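Local coordinates for protein guanine deaminase (PDB 6OHB) that catalyses the zinc-dependent hydrolytic deamination of guanine to xanthine and ammonia, a step of purine degradation, at residues A10-F15 and I35-L40; R67-K72 and S424-Y429; F15-R20 and G378-G383; N160-A165 and L371-L376. All coordinates share one frame; numbering follows the deposited sequence.

Contact 1: residues A10-F15 and I35-L40; sequences AVRGSF and IEDGLL
Arg12 and Asp37 meet as nearly coplanar groups, the guanidinium presenting its edge to the carboxylate. Arg12 NE donates to the syn lone pair of Asp37 OD1 at 3.3 Å, the oxygen lying in the guanidinium plane, and so forms a salt bridge; the bonds from NH2 to OD1 and OD2 are weak. The extended Arg12 chain, with CG anti to the backbone N (chi1 -173°), carries the charge out to the corner at Asp37. Ser14 OG gives a short bond of 2.6 Å to Glu36 O, on a lone pair in the carbonyl plane. On the face shared with Val11 and Leu40, the Phe15 ring crosses the Leu40 side chain at about a right angle, with CZ 3.7 Å from Leu40 CB. Gly38 O lies at the ring's edge, 3.4 Å from Phe15 CE1; a CB on Gly38 would collide with Phe15 CD1. The backbones holding these groups form an antiparallel ladder: Val11 pairs with Leu40, Gly13 with Gly38 and Phe15 with Ile35, through two hydrogen bonds each. Between Gly13 and Phe15 the register slips by one residue, a beta bulge at the corner of both chains. Strand 8-12 is thereby held between 38-43 and 67-70, while strand 14-18 pairs with 32-35 and 73-84.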
loop_
_atom_site.group_PDB
_atom_site.type_symbol
_atom_site.label_atom_id
_atom_site.label_comp_id
_atom_site.label_asym_id
_atom_site.label_seq_id
_atom_site.Cartn_x
_atom_site.Cartn_y
_atom_site.Cartn_z
ATOM N N ALA A 10 9.523 22.052 -26.687
ATOM C CA ALA A 10 10.632 21.111 -26.580
ATOM C C ALA A 10 10.778 20.639 -25.141
ATOM O O ALA A 10 10.884 21.460 -24.223
ATOM C CB ALA A 10 11.940 21.747 -27.055
ATOM N N VAL A 11 10.812 19.322 -24.949
ATOM C CA VAL A 11 10.934 18.708 -23.632
ATOM C C VAL A 11 12.118 17.751 -23.667
ATOM O O VAL A 11 12.144 16.819 -24.476
ATOM C CB VAL A 11 9.653 17.961 -23.222
ATOM C CG1 VAL A 11 9.880 17.199 -21.929
ATOM C CG2 VAL A 11 8.478 18.930 -23.082
ATOM N N ARG A 12 13.082 17.961 -22.780
ATOM C CA ARG A 12 14.287 17.147 -22.740
ATOM C C ARG A 12 14.318 16.286 -21.480
ATOM O O ARG A 12 13.879 16.720 -20.409
ATOM C CB ARG A 12 15.528 18.040 -22.797
ATOM C CG ARG A 12 16.814 17.269 -22.919
ATOM C CD ARG A 12 18.017 18.185 -22.943
ATOM N NE ARG A 12 19.240 17.407 -23.075
ATOM C CZ ARG A 12 20.446 17.942 -23.208
ATOM N NH1 ARG A 12 20.586 19.263 -23.232
ATOM N NH2 ARG A 12 21.511 17.157 -23.323
ATOM N N GLY A 13 14.843 15.073 -21.601
ATOM C CA GLY A 13 15.059 14.273 -20.406
ATOM C C GLY A 13 15.167 12.799 -20.752
ATOM O O GLY A 13 15.441 12.436 -21.887
ATOM N N SER A 14 14.945 11.970 -19.740
ATOM C CA SER A 14 14.941 10.525 -19.896
ATOM C C SER A 14 13.511 10.067 -20.150
ATOM O O SER A 14 12.587 10.545 -19.499
ATOM C CB SER A 14 15.508 9.858 -18.647
ATOM O OG SER A 14 16.912 9.731 -18.743
ATOM N N PHE A 15 13.325 9.159 -21.106
ATOM C CA PHE A 15 11.999 8.745 -21.546
ATOM C C PHE A 15 11.908 7.230 -21.522
ATOM O O PHE A 15 12.895 6.531 -21.774
ATOM C CB PHE A 15 11.684 9.218 -22.981
ATOM C CG PHE A 15 11.560 10.702 -23.132
ATOM C CD1 PHE A 15 12.688 11.501 -23.270
ATOM C CD2 PHE A 15 10.316 11.299 -23.134
ATOM C CE1 PHE A 15 12.566 12.868 -23.403
ATOM C CE2 PHE A 15 10.188 12.663 -23.265
ATOM C CZ PHE A 15 11.308 13.449 -23.399
ATOM N N ILE A 35 15.045 5.873 -23.668
ATOM C CA ILE A 35 15.974 6.861 -24.211
ATOM C C ILE A 35 16.500 7.693 -23.051
ATOM O O ILE A 35 15.742 8.438 -22.423
ATOM C CB ILE A 35 15.303 7.759 -25.260
ATOM C CG1 ILE A 35 14.653 6.918 -26.364
ATOM C CG2 ILE A 35 16.316 8.740 -25.833
ATOM C CD1 ILE A 35 15.633 6.332 -27.363
ATOM N N GLU A 36 17.800 7.594 -22.777
ATOM C CA GLU A 36 18.333 8.237 -21.583
ATOM C C GLU A 36 18.530 9.738 -21.778
ATOM O O GLU A 36 18.282 10.520 -20.854
ATOM C CB GLU A 36 19.640 7.562 -21.168
ATOM C CG GLU A 36 20.180 8.051 -19.840
ATOM C CD GLU A 36 21.374 8.957 -20.016
ATOM O OE1 GLU A 36 21.563 9.862 -19.177
ATOM O OE2 GLU A 36 22.125 8.759 -20.996
ATOM N N ASP A 37 18.960 10.164 -22.963
ATOM C CA ASP A 37 19.119 11.584 -23.281
ATOM C C ASP A 37 18.247 11.873 -24.499
ATOM O O ASP A 37 18.708 11.862 -25.644
ATOM C CB ASP A 37 20.586 11.932 -23.522
ATOM C CG ASP A 37 20.820 13.431 -23.649
ATOM O OD1 ASP A 37 19.956 14.210 -23.204
ATOM O OD2 ASP A 37 21.872 13.826 -24.205
ATOM N N GLY A 38 16.968 12.125 -24.241
ATOM C CA GLY A 38 15.974 12.247 -25.284
ATOM C C GLY A 38 15.289 13.594 -25.398
ATOM O O GLY A 38 15.341 14.431 -24.486
ATOM N N LEU A 39 14.614 13.781 -26.531
ATOM C CA LEU A 39 13.936 15.013 -26.891
ATOM C C LEU A 39 12.551 14.683 -27.422
ATOM O O LEU A 39 12.397 13.799 -28.275
ATOM C CB LEU A 39 14.720 15.789 -27.951
ATOM C CG LEU A 39 13.945 16.924 -28.620
ATOM C CD1 LEU A 39 13.629 18.002 -27.595
ATOM C CD2 LEU A 39 14.732 17.494 -29.793
ATOM N N LEU A 40 11.560 15.413 -26.911
ATOM C CA LEU A 40 10.163 15.305 -27.305
ATOM C C LEU A 40 9.720 16.672 -27.799
ATOM O O LEU A 40 9.724 17.641 -27.033
ATOM C CB LEU A 40 9.294 14.849 -26.131
ATOM C CG LEU A 40 7.784 14.966 -26.357
ATOM C CD1 LEU A 40 7.321 13.941 -27.382
ATOM C CD2 LEU A 40 7.020 14.813 -25.046
#

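Contact 2: residues R67-K72 and S424-Y429; sequences RDYRGK and SIYRTY
Tyr69 and Tyr429 approach from opposite directions and join through their hydroxyls, Tyr69 OH to Tyr429 OH at a very short 2.5 Å. Each oxygen lies near the plane of the other's ring, so the phenols meet at their edges. Arg67 NH1 adds a weak bond to Tyr429 OH at 3.3 Å, giving this buried oxygen a second polar partner. Farther along, the Lys72 side chain crosses Tyr426 and sets CE over the middle of one ring face, 3.4 Å from the centroid. Lys72 NZ lies 4.0 Å from the centroid of the Tyr426 ring, a cation-pi contact. Bends at chi2 and chi4 fold the lysine onto the ring. The opposite face is covered by the Arg427 guanidinium, whose NH1 also bonds to Tyr426 O at 2.9 Å, so the ring is sandwiched between two cationic side chains. With an alanine at Tyr426, the Lys72 ammonium would probably lose its cation-pi partner and the Arg427 guanidinium the ring it lies against, leaving the lysine end freer to turn. The Tyr69 ring packs by CD1 against Tyr426 CE2 and by CE1 against Arg427 CG. These side chains bridge strand 67-70, bordering the sheet containing 8-12, and the type II turn that follows it to strand 425-430, which runs between 388-391 and 433-437.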
loop_
_atom_site.group_PDB
_atom_site.type_symbol
_atom_site.label_atom_id
_atom_site.label_comp_id
_atom_site.label_asym_id
_atom_site.label_seq_id
_atom_site.Cartn_x
_atom_site.Cartn_y
_atom_site.Cartn_z
ATOM N N ARG A 67 12.209 22.815 -22.100
ATOM C CA ARG A 67 11.929 22.430 -20.719
ATOM C C ARG A 67 12.860 21.281 -20.358
ATOM O O ARG A 67 12.751 20.187 -20.921
ATOM C CB ARG A 67 10.465 22.033 -20.554
ATOM C CG ARG A 67 9.497 23.151 -20.890
ATOM C CD ARG A 67 8.617 22.767 -22.066
ATOM N NE ARG A 67 7.930 23.920 -22.642
ATOM C CZ ARG A 67 6.804 24.438 -22.161
ATOM N NH1 ARG A 67 6.229 23.911 -21.084
ATOM N NH2 ARG A 67 6.253 25.488 -22.757
ATOM N N ASP A 68 13.794 21.535 -19.444
ATOM C CA ASP A 68 14.883 20.610 -19.128
ATOM C C ASP A 68 14.496 19.798 -17.890
ATOM O O ASP A 68 14.602 20.278 -16.759
ATOM C CB ASP A 68 16.175 21.395 -18.920
ATOM C CG ASP A 68 17.385 20.501 -18.743
ATOM O OD1 ASP A 68 17.234 19.264 -18.833
ATOM O OD2 ASP A 68 18.488 21.040 -18.494
ATOM N N TYR A 69 14.046 18.561 -18.105
ATOM C CA TYR A 69 13.685 17.661 -17.015
ATOM C C TYR A 69 14.726 16.564 -16.812
ATOM O O TYR A 69 14.389 15.450 -16.402
ATOM C CB TYR A 69 12.312 17.039 -17.268
ATOM C CG TYR A 69 11.180 18.037 -17.314
ATOM C CD1 TYR A 69 10.951 18.912 -16.255
ATOM C CD2 TYR A 69 10.333 18.105 -18.415
ATOM C CE1 TYR A 69 9.905 19.833 -16.293
ATOM C CE2 TYR A 69 9.286 19.022 -18.464
ATOM C CZ TYR A 69 9.078 19.880 -17.399
ATOM O OH TYR A 69 8.045 20.790 -17.446
ATOM N N ARG A 70 15.993 16.864 -17.094
ATOM C CA ARG A 70 17.047 15.877 -16.904
ATOM C C ARG A 70 17.191 15.538 -15.430
ATOM O O ARG A 70 17.120 16.411 -14.563
ATOM C CB ARG A 70 18.369 16.387 -17.483
ATOM C CG ARG A 70 18.414 16.279 -19.007
ATOM C CD ARG A 70 19.708 16.822 -19.585
ATOM N NE ARG A 70 19.854 18.256 -19.357
ATOM C CZ ARG A 70 20.948 18.950 -19.648
ATOM N NH1 ARG A 70 21.994 18.340 -20.189
ATOM N NH2 ARG A 70 20.996 20.252 -19.404
ATOM N N GLY A 71 17.388 14.254 -15.149
ATOM C CA GLY A 71 17.320 13.724 -13.810
ATOM C C GLY A 71 15.978 13.118 -13.463
ATOM O O GLY A 71 15.894 12.332 -12.514
ATOM N N LYS A 72 14.942 13.429 -14.233
ATOM C CA LYS A 72 13.617 12.853 -14.066
ATOM C C LYS A 72 13.393 11.770 -15.119
ATOM O O LYS A 72 14.205 11.566 -16.026
ATOM C CB LYS A 72 12.537 13.934 -14.184
ATOM C CG LYS A 72 12.823 15.219 -13.418
ATOM C CD LYS A 72 12.665 15.019 -11.919
ATOM C CE LYS A 72 12.374 16.329 -11.207
ATOM N NZ LYS A 72 13.534 17.261 -11.210
ATOM N N SER A 424 6.009 11.151 -6.429
ATOM C CA SER A 424 6.757 10.796 -7.632
ATOM C C SER A 424 6.323 11.599 -8.850
ATOM O O SER A 424 7.063 11.646 -9.837
ATOM C CB SER A 424 6.599 9.307 -7.949
ATOM O OG SER A 424 7.293 8.496 -7.022
ATOM N N ILE A 425 5.161 12.244 -8.797
ATOM C CA ILE A 425 4.616 12.975 -9.935
ATOM C C ILE A 425 5.120 14.410 -9.849
ATOM O O ILE A 425 4.675 15.186 -9.000
ATOM C CB ILE A 425 3.085 12.926 -9.954
ATOM C CG1 ILE A 425 2.580 11.483 -9.841
ATOM C CG2 ILE A 425 2.543 13.577 -11.204
ATOM C CD1 ILE A 425 3.007 10.601 -10.941
ATOM N N TYR A 426 6.042 14.769 -10.744
ATOM C CA TYR A 426 6.662 16.091 -10.749
ATOM C C TYR A 426 5.932 17.055 -11.679
ATOM O O TYR A 426 5.700 18.217 -11.318
ATOM C CB TYR A 426 8.139 15.960 -11.152
ATOM C CG TYR A 426 8.962 17.233 -11.116
ATOM C CD1 TYR A 426 9.302 17.843 -9.908
ATOM C CD2 TYR A 426 9.435 17.806 -12.296
ATOM C CE1 TYR A 426 10.072 19.005 -9.876
ATOM C CE2 TYR A 426 10.209 18.967 -12.277
ATOM C CZ TYR A 426 10.523 19.561 -11.068
ATOM O OH TYR A 426 11.287 20.711 -11.053
ATOM N N ARG A 427 5.565 16.592 -12.873
ATOM C CA ARG A 427 4.804 17.425 -13.796
ATOM C C ARG A 427 3.814 16.541 -14.543
ATOM O O ARG A 427 4.088 15.366 -14.801
ATOM C CB ARG A 427 5.711 18.154 -14.818
ATOM C CG ARG A 427 6.742 19.152 -14.256
ATOM C CD ARG A 427 6.120 20.495 -13.890
ATOM N NE ARG A 427 7.115 21.469 -13.432
ATOM C CZ ARG A 427 7.594 21.541 -12.190
ATOM N NH1 ARG A 427 7.182 20.692 -11.248
ATOM N NH2 ARG A 427 8.490 22.471 -11.883
ATOM N N THR A 428 2.665 17.113 -14.898
ATOM C CA THR A 428 1.698 16.427 -15.746
ATOM C C THR A 428 1.310 17.338 -16.903
ATOM O O THR A 428 0.860 18.476 -16.686
ATOM C CB THR A 428 0.449 15.987 -14.963
ATOM O OG1 THR A 428 0.839 15.105 -13.904
ATOM C CG2 THR A 428 -0.527 15.251 -15.878
ATOM N N TYR A 429 1.460 16.810 -18.122
ATOM C CA TYR A 429 1.102 17.476 -19.366
ATOM C C TYR A 429 -0.115 16.783 -19.969
ATOM O O TYR A 429 -0.124 15.554 -20.127
ATOM C CB TYR A 429 2.260 17.430 -20.372
ATOM C CG TYR A 429 3.398 18.399 -20.111
ATOM C CD1 TYR A 429 4.326 18.163 -19.097
ATOM C CD2 TYR A 429 3.557 19.544 -20.892
ATOM C CE1 TYR A 429 5.378 19.049 -18.860
ATOM C CE2 TYR A 429 4.601 20.434 -20.661
ATOM C CZ TYR A 429 5.509 20.180 -19.647
ATOM O OH TYR A 429 6.547 21.063 -19.421
#

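Contact 3: residues F15-R20 and G378-G383; sequences FIDVTR and GNFLPG
Phe380 turns one ring face to the edge of Phe15 in a T-shaped pair, centroids 5.4 Å apart and planes at 86°. Phe15 CD2 stands above the rim of that face rather than over its centre. Phe50 joins the cluster, meeting both rings. Beside the aromatics, Asp17 OD2 takes the backbone N-H of Phe380 at 2.9 Å in a nearly straight bond (165°), received on the anti side of the carboxylate and somewhat out of its plane. The same oxygen is in a salt bridge with Arg33 of the neighbouring strand 32-35, which would be expected to stabilise the buried charge. Asp17 CG sits between its own backbone N and carbonyl carbon (chi1 64°), a rotation that turns the carboxylate down onto the loop. With an alanine here, the Phe380 N-H would probably lose its acceptor and Arg33 its counter-charge, and the loop would be less firmly fixed to the strand. Asn379 answers in the other direction: ND2 donates to Val18 O at 2.8 Å, in the carbonyl plane and in its own amide plane, while OD1 accepts from Lys384. A water links Val18 N to Gly378 O, and Leu381 CD1 rests against Thr19 O at 3.7 Å. The strand and the irregular loop thus interlock through side-chain-to-backbone bonds running both ways, without forming a beta ladder. This is a loop-to-strand junction of the amidohydrolase fold, tying the loop between helix 365-370 and strand 388-391 to strand 14-18, near the N-terminus.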
loop_
_atom_site.group_PDB
_atom_site.type_symbol
_atom_site.label_atom_id
_atom_site.label_comp_id
_atom_site.label_asym_id
_atom_site.label_seq_id
_atom_site.Cartn_x
_atom_site.Cartn_y
_atom_site.Cartn_z
ATOM N N PHE A 15 13.325 9.159 -21.106
ATOM C CA PHE A 15 11.999 8.745 -21.546
ATOM C C PHE A 15 11.908 7.230 -21.522
ATOM O O PHE A 15 12.895 6.531 -21.774
ATOM C CB PHE A 15 11.684 9.218 -22.981
ATOM C CG PHE A 15 11.560 10.702 -23.132
ATOM C CD1 PHE A 15 12.688 11.501 -23.270
ATOM C CD2 PHE A 15 10.316 11.299 -23.134
ATOM C CE1 PHE A 15 12.566 12.868 -23.403
ATOM C CE2 PHE A 15 10.188 12.663 -23.265
ATOM C CZ PHE A 15 11.308 13.449 -23.399
ATOM N N ILE A 16 10.709 6.725 -21.250
ATOM C CA ILE A 16 10.455 5.294 -21.404
ATOM C C ILE A 16 9.028 5.087 -21.892
ATOM O O ILE A 16 8.095 5.718 -21.385
ATOM C CB ILE A 16 10.727 4.527 -20.093
ATOM C CG1 ILE A 16 10.269 3.072 -20.202
ATOM C CG2 ILE A 16 10.072 5.221 -18.917
ATOM C CD1 ILE A 16 10.955 2.156 -19.211
ATOM N N ASP A 17 8.862 4.228 -22.898
ATOM C CA ASP A 17 7.532 3.879 -23.388
ATOM C C ASP A 17 7.584 2.500 -24.037
ATOM O O ASP A 17 8.656 1.923 -24.228
ATOM C CB ASP A 17 6.977 4.948 -24.353
ATOM C CG ASP A 17 7.794 5.085 -25.649
ATOM O OD1 ASP A 17 8.989 4.706 -25.690
ATOM O OD2 ASP A 17 7.229 5.594 -26.642
ATOM N N VAL A 18 6.406 1.950 -24.330
ATOM C CA VAL A 18 6.284 0.686 -25.053
ATOM C C VAL A 18 5.816 1.011 -26.465
ATOM O O VAL A 18 4.764 1.635 -26.644
ATOM C CB VAL A 18 5.310 -0.276 -24.357
ATOM C CG1 VAL A 18 5.232 -1.595 -25.116
ATOM C CG2 VAL A 18 5.712 -0.496 -22.897
ATOM N N THR A 19 6.581 0.579 -27.472
ATOM C CA THR A 19 6.377 1.096 -28.823
ATOM C C THR A 19 5.271 0.390 -29.598
ATOM O O THR A 19 4.917 0.857 -30.685
ATOM C CB THR A 19 7.681 1.036 -29.624
ATOM O OG1 THR A 19 8.148 -0.319 -29.713
ATOM C CG2 THR A 19 8.741 1.900 -28.951
ATOM N N ARG A 20 4.703 -0.693 -29.075
ATOM C CA ARG A 20 3.615 -1.363 -29.774
ATOM C C ARG A 20 2.890 -2.274 -28.797
ATOM O O ARG A 20 3.436 -2.667 -27.764
ATOM C CB ARG A 20 4.120 -2.172 -30.974
ATOM C CG ARG A 20 4.881 -3.415 -30.571
ATOM C CD ARG A 20 5.467 -4.158 -31.754
ATOM N NE ARG A 20 5.969 -5.458 -31.323
ATOM C CZ ARG A 20 7.190 -5.659 -30.837
ATOM N NH1 ARG A 20 8.040 -4.644 -30.732
ATOM N NH2 ARG A 20 7.563 -6.874 -30.455
ATOM N N GLY A 378 -0.637 6.526 -25.278
ATOM C CA GLY A 378 0.004 5.362 -24.697
ATOM C C GLY A 378 1.502 5.292 -24.889
ATOM O O GLY A 378 2.170 4.544 -24.161
ATOM N N ASN A 379 2.057 6.017 -25.854
ATOM C CA ASN A 379 3.503 6.059 -26.030
ATOM C C ASN A 379 3.859 7.350 -26.762
ATOM O O ASN A 379 3.014 8.229 -26.958
ATOM C CB ASN A 379 4.010 4.802 -26.747
ATOM C CG ASN A 379 3.232 4.483 -28.014
ATOM O OD1 ASN A 379 2.650 5.367 -28.644
ATOM N ND2 ASN A 379 3.218 3.210 -28.391
ATOM N N PHE A 380 5.129 7.473 -27.146
ATOM C CA PHE A 380 5.648 8.691 -27.755
ATOM C C PHE A 380 5.823 8.557 -29.266
ATOM O O PHE A 380 6.718 9.183 -29.844
ATOM C CB PHE A 380 6.967 9.089 -27.090
ATOM C CG PHE A 380 6.834 9.391 -25.624
ATOM C CD1 PHE A 380 6.157 10.523 -25.192
ATOM C CD2 PHE A 380 7.372 8.537 -24.676
ATOM C CE1 PHE A 380 6.031 10.802 -23.841
ATOM C CE2 PHE A 380 7.244 8.805 -23.327
ATOM C CZ PHE A 380 6.575 9.936 -22.909
ATOM N N LEU A 381 4.986 7.752 -29.917
ATOM C CA LEU A 381 5.040 7.642 -31.369
ATOM C C LEU A 381 4.558 8.943 -32.009
ATOM O O LEU A 381 3.586 9.546 -31.533
ATOM C CB LEU A 381 4.175 6.481 -31.860
ATOM C CG LEU A 381 4.584 5.051 -31.510
ATOM C CD1 LEU A 381 3.512 4.080 -31.987
ATOM C CD2 LEU A 381 5.938 4.700 -32.112
ATOM N N PRO A 382 5.224 9.412 -33.068
ATOM C CA PRO A 382 4.756 10.617 -33.770
ATOM C C PRO A 382 3.279 10.516 -34.131
ATOM O O PRO A 382 2.782 9.453 -34.512
ATOM C CB PRO A 382 5.642 10.663 -35.021
ATOM C CG PRO A 382 6.910 9.971 -34.605
ATOM C CD PRO A 382 6.496 8.902 -33.611
ATOM N N GLY A 383 2.566 11.630 -33.972
ATOM C CA GLY A 383 1.139 11.666 -34.188
ATOM C C GLY A 383 0.282 11.417 -32.957
ATOM O O GLY A 383 -0.896 11.790 -32.961
HETATM O O HOH W 1 3.982 3.026 -22.968
#

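Contact 4: residues N160-A165 and L371-L376; sequences NMRMIA and LGLDDL
Arg162 lies with one face of its guanidinium under Leu376, whose CD1 stands over the centre of the group, 3.5 Å from Arg162 CZ. The two side chains cross at about a right angle, so a methyl, not the length of the leucine, covers the planar cation. The arginine runs out from its backbone with CG anti to N (chi1 -173°), then bends at chi3, which turns the guanidinium broadside to the leucine. Its NH2 forms a salt bridge with Glu385, which gives the buried charge a counter-ion, while one face meets the leucine methyl. Leu373 reaches Ile164 tip to tip, CD1 to CD1 at 4.1 Å, and the same Leu373 methyl touches Arg162 CD at 4.1 Å, so that one methyl contacts both Arg162 and Ile164. Ile164 CD1 also approaches Leu371 CD1, at 4.3 Å. No hydrogen bond joins the two segments. The turn carrying the leucines begins where helix 365-370 ends in a Schellman motif, with Gly372 at positive phi, and Leu376 N bonds back to Leu373 O. Ile164 and Leu373 also pack on Leu203 of the adjacent strand 203-208. Here the chain leaving helix 365-370 packs against the start of strand 164-169, one of the parallel strands of the amidohydrolase TIM barrel.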
loop_
_atom_site.group_PDB
_atom_site.type_symbol
_atom_site.label_atom_id
_atom_site.label_comp_id
_atom_site.label_asym_id
_atom_site.label_seq_id
_atom_site.Cartn_x
_atom_site.Cartn_y
_atom_site.Cartn_z
ATOM N N ASN A 160 -9.032 20.215 -21.908
ATOM C CA ASN A 160 -9.023 19.345 -23.084
ATOM C C ASN A 160 -8.457 17.960 -22.756
ATOM O O ASN A 160 -7.635 17.396 -23.486
ATOM C CB ASN A 160 -8.260 19.990 -24.240
ATOM C CG ASN A 160 -8.527 19.297 -25.562
ATOM O OD1 ASN A 160 -9.539 18.609 -25.725
ATOM N ND2 ASN A 160 -7.612 19.460 -26.507
ATOM N N MET A 161 -8.940 17.398 -21.657
ATOM C CA MET A 161 -8.569 16.058 -21.239
ATOM C C MET A 161 -9.317 15.025 -22.075
ATOM O O MET A 161 -10.459 15.248 -22.492
ATOM C CB MET A 161 -8.901 15.879 -19.755
ATOM C CG MET A 161 -8.516 14.552 -19.138
ATOM S SD MET A 161 -8.947 14.535 -17.376
ATOM C CE MET A 161 -7.351 14.235 -16.628
ATOM N N ARG A 162 -8.660 13.897 -22.351
ATOM C CA ARG A 162 -9.338 12.750 -22.952
ATOM C C ARG A 162 -9.874 11.867 -21.832
ATOM O O ARG A 162 -9.105 11.208 -21.125
ATOM C CB ARG A 162 -8.420 11.953 -23.875
ATOM C CG ARG A 162 -9.174 10.853 -24.625
ATOM C CD ARG A 162 -8.383 10.282 -25.796
ATOM N NE ARG A 162 -8.242 11.225 -26.910
ATOM C CZ ARG A 162 -9.134 11.387 -27.884
ATOM N NH1 ARG A 162 -10.255 10.676 -27.897
ATOM N NH2 ARG A 162 -8.905 12.263 -28.857
ATOM N N MET A 163 -11.195 11.844 -21.684
ATOM C CA MET A 163 -11.854 11.120 -20.612
ATOM C C MET A 163 -13.111 10.454 -21.154
ATOM O O MET A 163 -13.857 11.055 -21.931
ATOM C CB MET A 163 -12.219 12.065 -19.455
ATOM C CG MET A 163 -13.264 11.514 -18.497
ATOM S SD MET A 163 -13.728 12.691 -17.218
ATOM C CE MET A 163 -12.173 12.873 -16.343
ATOM N N ILE A 164 -13.349 9.221 -20.724
ATOM C CA ILE A 164 -14.591 8.517 -21.008
ATOM C C ILE A 164 -15.422 8.509 -19.733
ATOM O O ILE A 164 -14.942 8.096 -18.669
ATOM C CB ILE A 164 -14.322 7.084 -21.497
ATOM C CG1 ILE A 164 -13.146 7.058 -22.470
ATOM C CG2 ILE A 164 -15.581 6.492 -22.129
ATOM C CD1 ILE A 164 -12.771 5.664 -22.928
ATOM N N ALA A 165 -16.664 8.973 -19.836
ATOM C CA ALA A 165 -17.556 9.036 -18.690
ATOM C C ALA A 165 -18.986 8.850 -19.177
ATOM O O ALA A 165 -19.270 8.888 -20.378
ATOM C CB ALA A 165 -17.391 10.358 -17.934
ATOM N N LEU A 371 -9.020 0.203 -23.454
ATOM C CA LEU A 371 -10.040 1.203 -23.736
ATOM C C LEU A 371 -10.203 1.477 -25.228
ATOM O O LEU A 371 -11.028 2.317 -25.600
ATOM C CB LEU A 371 -9.719 2.505 -22.997
ATOM C CG LEU A 371 -9.698 2.370 -21.469
ATOM C CD1 LEU A 371 -9.581 3.732 -20.796
ATOM C CD2 LEU A 371 -10.930 1.616 -20.971
ATOM N N GLY A 372 -9.426 0.809 -26.082
ATOM C CA GLY A 372 -9.485 1.062 -27.512
ATOM C C GLY A 372 -8.972 2.423 -27.931
ATOM O O GLY A 372 -9.458 2.984 -28.919
ATOM N N LEU A 373 -7.999 2.972 -27.204
ATOM C CA LEU A 373 -7.440 4.285 -27.507
ATOM C C LEU A 373 -5.948 4.232 -27.791
ATOM O O LEU A 373 -5.302 5.284 -27.832
ATOM C CB LEU A 373 -7.704 5.264 -26.358
ATOM C CG LEU A 373 -9.145 5.596 -25.972
ATOM C CD1 LEU A 373 -9.163 6.394 -24.675
ATOM C CD2 LEU A 373 -9.829 6.367 -27.091
ATOM N N ASP A 374 -5.378 3.035 -27.966
ATOM C CA ASP A 374 -3.942 2.893 -28.182
ATOM C C ASP A 374 -3.472 3.522 -29.491
ATOM O O ASP A 374 -2.260 3.692 -29.674
ATOM C CB ASP A 374 -3.541 1.417 -28.144
ATOM C CG ASP A 374 -4.334 0.572 -29.120
ATOM O OD1 ASP A 374 -5.577 0.514 -28.976
ATOM O OD2 ASP A 374 -3.712 -0.033 -30.026
ATOM N N ASP A 375 -4.381 3.857 -30.409
ATOM C CA ASP A 375 -3.978 4.604 -31.593
ATOM C C ASP A 375 -3.836 6.095 -31.323
ATOM O O ASP A 375 -3.247 6.804 -32.146
ATOM C CB ASP A 375 -4.988 4.397 -32.729
ATOM C CG ASP A 375 -5.000 2.976 -33.254
ATOM O OD1 ASP A 375 -6.081 2.508 -33.674
ATOM O OD2 ASP A 375 -3.931 2.327 -33.254
ATOM N N LEU A 376 -4.335 6.576 -30.186
ATOM C CA LEU A 376 -4.300 7.992 -29.844
ATOM C C LEU A 376 -3.324 8.336 -28.730
ATOM O O LEU A 376 -2.727 9.412 -28.769
ATOM C CB LEU A 376 -5.699 8.480 -29.445
ATOM C CG LEU A 376 -6.812 8.119 -30.432
ATOM C CD1 LEU A 376 -8.127 8.761 -30.023
ATOM C CD2 LEU A 376 -6.428 8.530 -31.852
#

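In the fold
Contacts 1 and 2 are adjoining parts of one small beta domain, their centres 10 Å apart: strands 8-12 and 67-70 pair directly, with Ala10 O 2.8 Å from Arg67 N. Contact 3 shares Phe15 with contact 1, centres 12 Å apart, and carries strand 14-18 to the 378-383 loop. That loop follows 371-376 closely, so the second segments of contacts 3 and 4 adjoin in sequence, the contact centres 15 Å apart, contact 4 lying at the start of barrel strand 164-169. Contact 4 lies nearest the active site: the Leu371 side chain is about 8 Å from that of the zinc ligand His82 and about 13 Å from the zinc ion. The other three lie away from it.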